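D-alanyl-D-alanine carboxypeptidase (Streptococcus pneumoniae R6, PDB 1XP4) probably trims the terminal D-alanine from cell-wall peptide precursors, as a penicillin-binding serine carboxypeptidase of the S11 family acting in peptidoglycan synthesis. Local coordinates at residues A[42-47]-A[98-103]; A[50-55]-A[185-190]. One frame throughout, in Å; residues are numbered along the deposited sequence.

Contact 1 of 2, residues A[42-47]-A[98-103]; sequences ITKLIT and EATLVS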
loop_
_atom_site.group_PDB
_atom_site.type_symbol
_atom_site.label_atom_id
_atom_site.label_comp_id
_atom_site.label_asym_id
_atom_site.label_seq_id
_atom_site.Cartn_x
_atom_site.Cartn_y
_atom_site.Cartn_z
ATOM N N ILE A 42 -5.539 -4.307 9.843
ATOM C CA ILE A 42 -5.040 -3.846 8.556
ATOM C C ILE A 42 -5.658 -2.465 8.366
ATOM O O ILE A 42 -5.175 -1.641 7.594
ATOM C CB ILE A 42 -5.454 -4.807 7.413
ATOM C CG1 ILE A 42 -4.653 -6.110 7.529
ATOM C CG2 ILE A 42 -5.195 -4.173 6.060
ATOM C CD1 ILE A 42 -4.977 -7.133 6.452
ATOM N N THR A 43 -6.715 -2.214 9.126
ATOM C CA THR A 43 -7.434 -0.949 9.097
ATOM C C THR A 43 -6.518 0.255 9.321
ATOM O O THR A 43 -6.688 1.313 8.706
ATOM C CB THR A 43 -8.542 -0.938 10.186
ATOM O OG1 THR A 43 -9.525 -1.942 9.886
ATOM C CG2 THR A 43 -9.215 0.426 10.261
ATOM N N LYS A 44 -5.547 0.087 10.207
ATOM C CA LYS A 44 -4.618 1.155 10.538
ATOM C C LYS A 44 -3.853 1.756 9.351
ATOM O O LYS A 44 -3.177 2.772 9.500
ATOM C CB LYS A 44 -3.646 0.659 11.605
ATOM C CG LYS A 44 -4.333 0.245 12.902
ATOM C CD LYS A 44 -3.328 -0.190 13.957
ATOM C CE LYS A 44 -3.986 -0.433 15.315
ATOM N NZ LYS A 44 -4.859 -1.640 15.332
ATOM N N LEU A 45 -3.954 1.144 8.177
ATOM C CA LEU A 45 -3.265 1.682 7.018
ATOM C C LEU A 45 -4.031 2.897 6.530
ATOM O O LEU A 45 -3.448 3.939 6.198
ATOM C CB LEU A 45 -3.183 0.646 5.901
ATOM C CG LEU A 45 -2.326 -0.592 6.179
ATOM C CD1 LEU A 45 -2.310 -1.472 4.938
ATOM C CD2 LEU A 45 -0.906 -0.173 6.566
ATOM N N ILE A 46 -5.350 2.768 6.479
ATOM C CA ILE A 46 -6.158 3.886 6.038
ATOM C C ILE A 46 -5.908 5.003 7.046
ATOM O O ILE A 46 -5.707 6.156 6.674
ATOM C CB ILE A 46 -7.650 3.523 6.016
ATOM C CG1 ILE A 46 -7.852 2.174 5.315
ATOM C CG2 ILE A 46 -8.423 4.603 5.271
ATOM C CD1 ILE A 46 -9.248 1.603 5.471
ATOM N N THR A 47 -5.891 4.640 8.326
ATOM C CA THR A 47 -5.655 5.594 9.412
ATOM C C THR A 47 -4.355 6.358 9.219
ATOM O O THR A 47 -4.323 7.591 9.227
ATOM C CB THR A 47 -5.580 4.879 10.777
ATOM O OG1 THR A 47 -6.852 4.286 11.081
ATOM C CG2 THR A 47 -5.201 5.861 11.872
ATOM N N GLU A 98 4.880 5.067 15.179
ATOM C CA GLU A 98 5.745 3.911 15.292
ATOM C C GLU A 98 4.997 2.827 16.070
ATOM O O GLU A 98 4.985 1.665 15.666
ATOM C CB GLU A 98 7.042 4.302 16.011
ATOM C CG GLU A 98 8.248 3.436 15.671
ATOM C CD GLU A 98 9.424 4.251 15.152
ATOM O OE1 GLU A 98 9.224 5.074 14.234
ATOM O OE2 GLU A 98 10.553 4.065 15.651
ATOM N N ALA A 99 4.363 3.212 17.176
ATOM C CA ALA A 99 3.610 2.267 17.998
ATOM C C ALA A 99 2.453 1.637 17.209
ATOM O O ALA A 99 2.164 0.446 17.356
ATOM C CB ALA A 99 3.083 2.961 19.239
ATOM N N THR A 100 1.802 2.437 16.368
ATOM C CA THR A 100 0.685 1.960 15.560
ATOM C C THR A 100 1.098 0.928 14.509
ATOM O O THR A 100 0.562 -0.179 14.467
ATOM C CB THR A 100 -0.028 3.133 14.829
ATOM O OG1 THR A 100 -0.695 3.962 15.785
ATOM C CG2 THR A 100 -1.056 2.616 13.847
ATOM N N LEU A 101 2.052 1.290 13.662
ATOM C CA LEU A 101 2.485 0.404 12.593
ATOM C C LEU A 101 3.325 -0.793 13.011
ATOM O O LEU A 101 3.214 -1.865 12.422
ATOM C CB LEU A 101 3.238 1.213 11.540
ATOM C CG LEU A 101 2.388 2.232 10.778
ATOM C CD1 LEU A 101 3.274 3.140 9.948
ATOM C CD2 LEU A 101 1.401 1.495 9.898
ATOM N N VAL A 102 4.157 -0.620 14.028
ATOM C CA VAL A 102 5.021 -1.702 14.480
ATOM C C VAL A 102 4.384 -2.673 15.473
ATOM O O VAL A 102 4.567 -3.888 15.365
ATOM C CB VAL A 102 6.306 -1.135 15.110
ATOM C CG1 VAL A 102 7.190 -2.272 15.595
ATOM C CG2 VAL A 102 7.040 -0.271 14.092
ATOM N N SER A 103 3.634 -2.142 16.433
ATOM C CA SER A 103 3.009 -2.977 17.450
ATOM C C SER A 103 1.484 -3.055 17.359
ATOM O O SER A 103 0.838 -3.750 18.147
ATOM C CB SER A 103 3.410 -2.463 18.825
ATOM O OG SER A 103 4.810 -2.283 18.876
#
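K44 closes the SxxK motif of this penicillin-binding protein, near the N-terminal end of helix 44-57, and its aliphatic shaft leans on T100 near the end of helix 93-103. The touching atoms are carbons: K44 CD comes to 3.6 Å from T100 CG2, and the same methyl lies 3.9 Å from K44 CB, so the methyl is crossed at a slant by the CB-to-CD part of the lysine chain. That chain is extended through CD and CE and bends only at the last torsion (chi4 70°), which turns NZ off the line of the shaft. There NZ is hydrogen-bonded to S41 OG, N106 OD1 and the carbonyl of T145, with a weak bond to S104 OG; S41 and S104 are predicted active-site residues, and K44 the predicted proton acceptor. T100 turns its methyl to the lysine, while OG1 bonds back to the L96 carbonyl in its own helix. A looser apolar touch, L45 CD2 to L101 CD2 at 4.4 Å, continues the interface. Around it, L45 packs on V176 and L180 of helix 170-183, T100 rests on A108 and L112 of helix 106-117, and T43 and I46 meet M127 of helix 120-133.

Contact 2 of 2, residues A[50-55]-A[185-190]; sequences LVYEAL and PQVLEI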
loop_
_atom_site.group_PDB
_atom_site.type_symbol
_atom_site.label_atom_id
_atom_site.label_comp_id
_atom_site.label_asym_id
_atom_site.label_seq_id
_atom_site.Cartn_x
_atom_site.Cartn_y
_atom_site.Cartn_z
ATOM N N LEU A 50 -4.134 9.173 6.578
ATOM C CA LEU A 50 -4.631 10.494 6.916
ATOM C C LEU A 50 -3.618 11.239 7.786
ATOM O O LEU A 50 -3.542 12.472 7.762
ATOM C CB LEU A 50 -5.989 10.376 7.616
ATOM C CG LEU A 50 -7.096 9.734 6.761
ATOM C CD1 LEU A 50 -8.383 9.643 7.560
ATOM C CD2 LEU A 50 -7.320 10.555 5.495
ATOM N N VAL A 51 -2.822 10.479 8.533
ATOM C CA VAL A 51 -1.801 11.043 9.409
ATOM C C VAL A 51 -0.661 11.656 8.605
ATOM O O VAL A 51 -0.178 12.746 8.927
ATOM C CB VAL A 51 -1.211 9.975 10.341
ATOM C CG1 VAL A 51 -0.175 10.604 11.244
ATOM C CG2 VAL A 51 -2.314 9.332 11.168
ATOM N N TYR A 52 -0.217 10.950 7.568
ATOM C CA TYR A 52 0.850 11.468 6.719
ATOM C C TYR A 52 0.309 12.664 5.942
ATOM O O TYR A 52 1.034 13.623 5.668
ATOM C CB TYR A 52 1.352 10.391 5.748
ATOM C CG TYR A 52 2.385 9.459 6.348
ATOM C CD1 TYR A 52 3.682 9.898 6.601
ATOM C CD2 TYR A 52 2.059 8.150 6.691
ATOM C CE1 TYR A 52 4.635 9.049 7.184
ATOM C CE2 TYR A 52 2.999 7.299 7.275
ATOM C CZ TYR A 52 4.282 7.756 7.516
ATOM O OH TYR A 52 5.211 6.926 8.095
ATOM N N GLU A 53 -0.974 12.609 5.602
ATOM C CA GLU A 53 -1.602 13.698 4.872
ATOM C C GLU A 53 -1.682 14.950 5.743
ATOM O O GLU A 53 -1.706 16.067 5.235
ATOM C CB GLU A 53 -3.000 13.298 4.415
ATOM C CG GLU A 53 -3.617 14.293 3.460
ATOM C CD GLU A 53 -4.888 13.773 2.821
ATOM O OE1 GLU A 53 -5.899 13.632 3.541
ATOM O OE2 GLU A 53 -4.869 13.497 1.599
ATOM N N ALA A 54 -1.733 14.760 7.060
ATOM C CA ALA A 54 -1.784 15.887 7.984
ATOM C C ALA A 54 -0.357 16.376 8.224
ATOM O O ALA A 54 -0.127 17.557 8.481
ATOM C CB ALA A 54 -2.433 15.470 9.289
ATOM N N LEU A 55 0.606 15.461 8.155
ATOM C CA LEU A 55 1.999 15.852 8.319
ATOM C C LEU A 55 2.365 16.688 7.100
ATOM O O LEU A 55 2.977 17.749 7.219
ATOM C CB LEU A 55 2.906 14.629 8.383
ATOM C CG LEU A 55 2.916 13.852 9.694
ATOM C CD1 LEU A 55 3.680 12.562 9.503
ATOM C CD2 LEU A 55 3.536 14.708 10.787
ATOM N N PRO A 185 6.240 6.948 0.612
ATOM C CA PRO A 185 7.241 5.881 0.669
ATOM C C PRO A 185 7.910 5.810 2.038
ATOM O O PRO A 185 8.454 4.768 2.405
ATOM C CB PRO A 185 8.234 6.283 -0.415
ATOM C CG PRO A 185 7.399 7.042 -1.375
ATOM C CD PRO A 185 6.539 7.882 -0.481
ATOM N N GLN A 186 7.871 6.923 2.775
ATOM C CA GLN A 186 8.480 7.016 4.105
ATOM C C GLN A 186 7.954 5.955 5.061
ATOM O O GLN A 186 8.700 5.414 5.872
ATOM C CB GLN A 186 8.205 8.382 4.744
ATOM C CG GLN A 186 8.279 9.555 3.803
ATOM C CD GLN A 186 6.917 10.004 3.323
ATOM O OE1 GLN A 186 6.624 9.967 2.130
ATOM N NE2 GLN A 186 6.076 10.442 4.252
ATOM N N VAL A 187 6.656 5.681 4.968
ATOM C CA VAL A 187 6.009 4.710 5.832
ATOM C C VAL A 187 6.784 3.405 5.900
ATOM O O VAL A 187 6.761 2.711 6.911
ATOM C CB VAL A 187 4.563 4.438 5.365
ATOM C CG1 VAL A 187 4.553 3.618 4.075
ATOM C CG2 VAL A 187 3.798 3.753 6.473
ATOM N N LEU A 188 7.483 3.075 4.823
ATOM C CA LEU A 188 8.262 1.855 4.804
ATOM C C LEU A 188 9.424 1.915 5.792
ATOM O O LEU A 188 9.850 0.891 6.308
ATOM C CB LEU A 188 8.777 1.569 3.391
ATOM C CG LEU A 188 7.718 1.146 2.360
ATOM C CD1 LEU A 188 8.396 0.892 1.018
ATOM C CD2 LEU A 188 6.983 -0.114 2.831
ATOM N N GLU A 189 9.942 3.110 6.060
ATOM C CA GLU A 189 11.042 3.236 7.015
ATOM C C GLU A 189 10.572 2.878 8.422
ATOM O O GLU A 189 11.372 2.741 9.335
ATOM C CB GLU A 189 11.619 4.655 7.006
ATOM C CG GLU A 189 12.357 5.008 5.727
ATOM C CD GLU A 189 13.401 3.967 5.348
ATOM O OE1 GLU A 189 14.397 3.803 6.091
ATOM O OE2 GLU A 189 13.221 3.304 4.302
ATOM N N ILE A 190 9.270 2.724 8.599
ATOM C CA ILE A 190 8.757 2.362 9.907
ATOM C C ILE A 190 8.420 0.870 9.913
ATOM O O ILE A 190 9.041 0.105 10.645
ATOM C CB ILE A 190 7.495 3.186 10.276
ATOM C CG1 ILE A 190 7.832 4.679 10.321
ATOM C CG2 ILE A 190 6.960 2.730 11.627
ATOM C CD1 ILE A 190 6.644 5.569 10.516
#
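With CG anti to its carbonyl carbon (chi1 -84°), Y52 sends its ring out from helix 44-57 toward segment 185-190, where V187 and I190 receive its far end. V187 has CG2 anti to the backbone N and CG1 in the place between N and the carbonyl carbon (chi1 72°); this brings CG2 to 3.7 Å from Y52 CE2. The two side chains cross at about a right angle, and the approach to the ring is oblique. The phenol oxygen then reaches the backbone of the segment, with Y52 OH 3.3 Å from V187 CA. I190 points back at the tyrosine, the two side chains coming from opposite directions, and CD1 lies at the ring edge, near its plane, beside the hydroxyl. Q186 bends at chi2 and slides past the tyrosine in the opposite direction. Its amide nitrogen lies by the CD1-CE1 bond, off the ring plane to the same side as V187 CG2: NE2 is 3.4 Å from Y52 CD1 and 3.6 Å from Y52 CE1. The amide and ring planes stand 85° apart, and the approach is again oblique; no hydrogen bond joins the two segments. Y52 also meets the ring of Y184, the planes inclined by about 20°, and touches L97 of helix 93-103. Q186 is exposed to solvent, whereas Y52 and V187 are buried. What results is packing of a helix against a connection and the short helix after it, within the carboxypeptidase domain: a single aromatic side chain of the helix that carries the SxxK lysine bridges to the connection after helix 170-183 and to helix 188-191.

How the contacts relate
Helix 44-57 supplies one side of both contacts, its N-terminal end to contact 1 and, about two turns later, Y52 to contact 2, the centres lying about 11 Å apart. They join through their second segments. L101 CD1 of contact 1 packs on V187 CG2 of contact 2 at 3.6 Å, and V102 CG2 meets I190 CG2 at 3.9 Å, so helix 93-103 lies against segment 185-190. Contact 1 holds the predicted proton acceptor K44, whose side chain is about 6 Å from a sulfate ion, probably from the crystallisation liquor. Contact 2 stands back from the site, the V187 side chain about 10 Å from that of K44 and about 9 Å from that of K224, predicted to bind substrate.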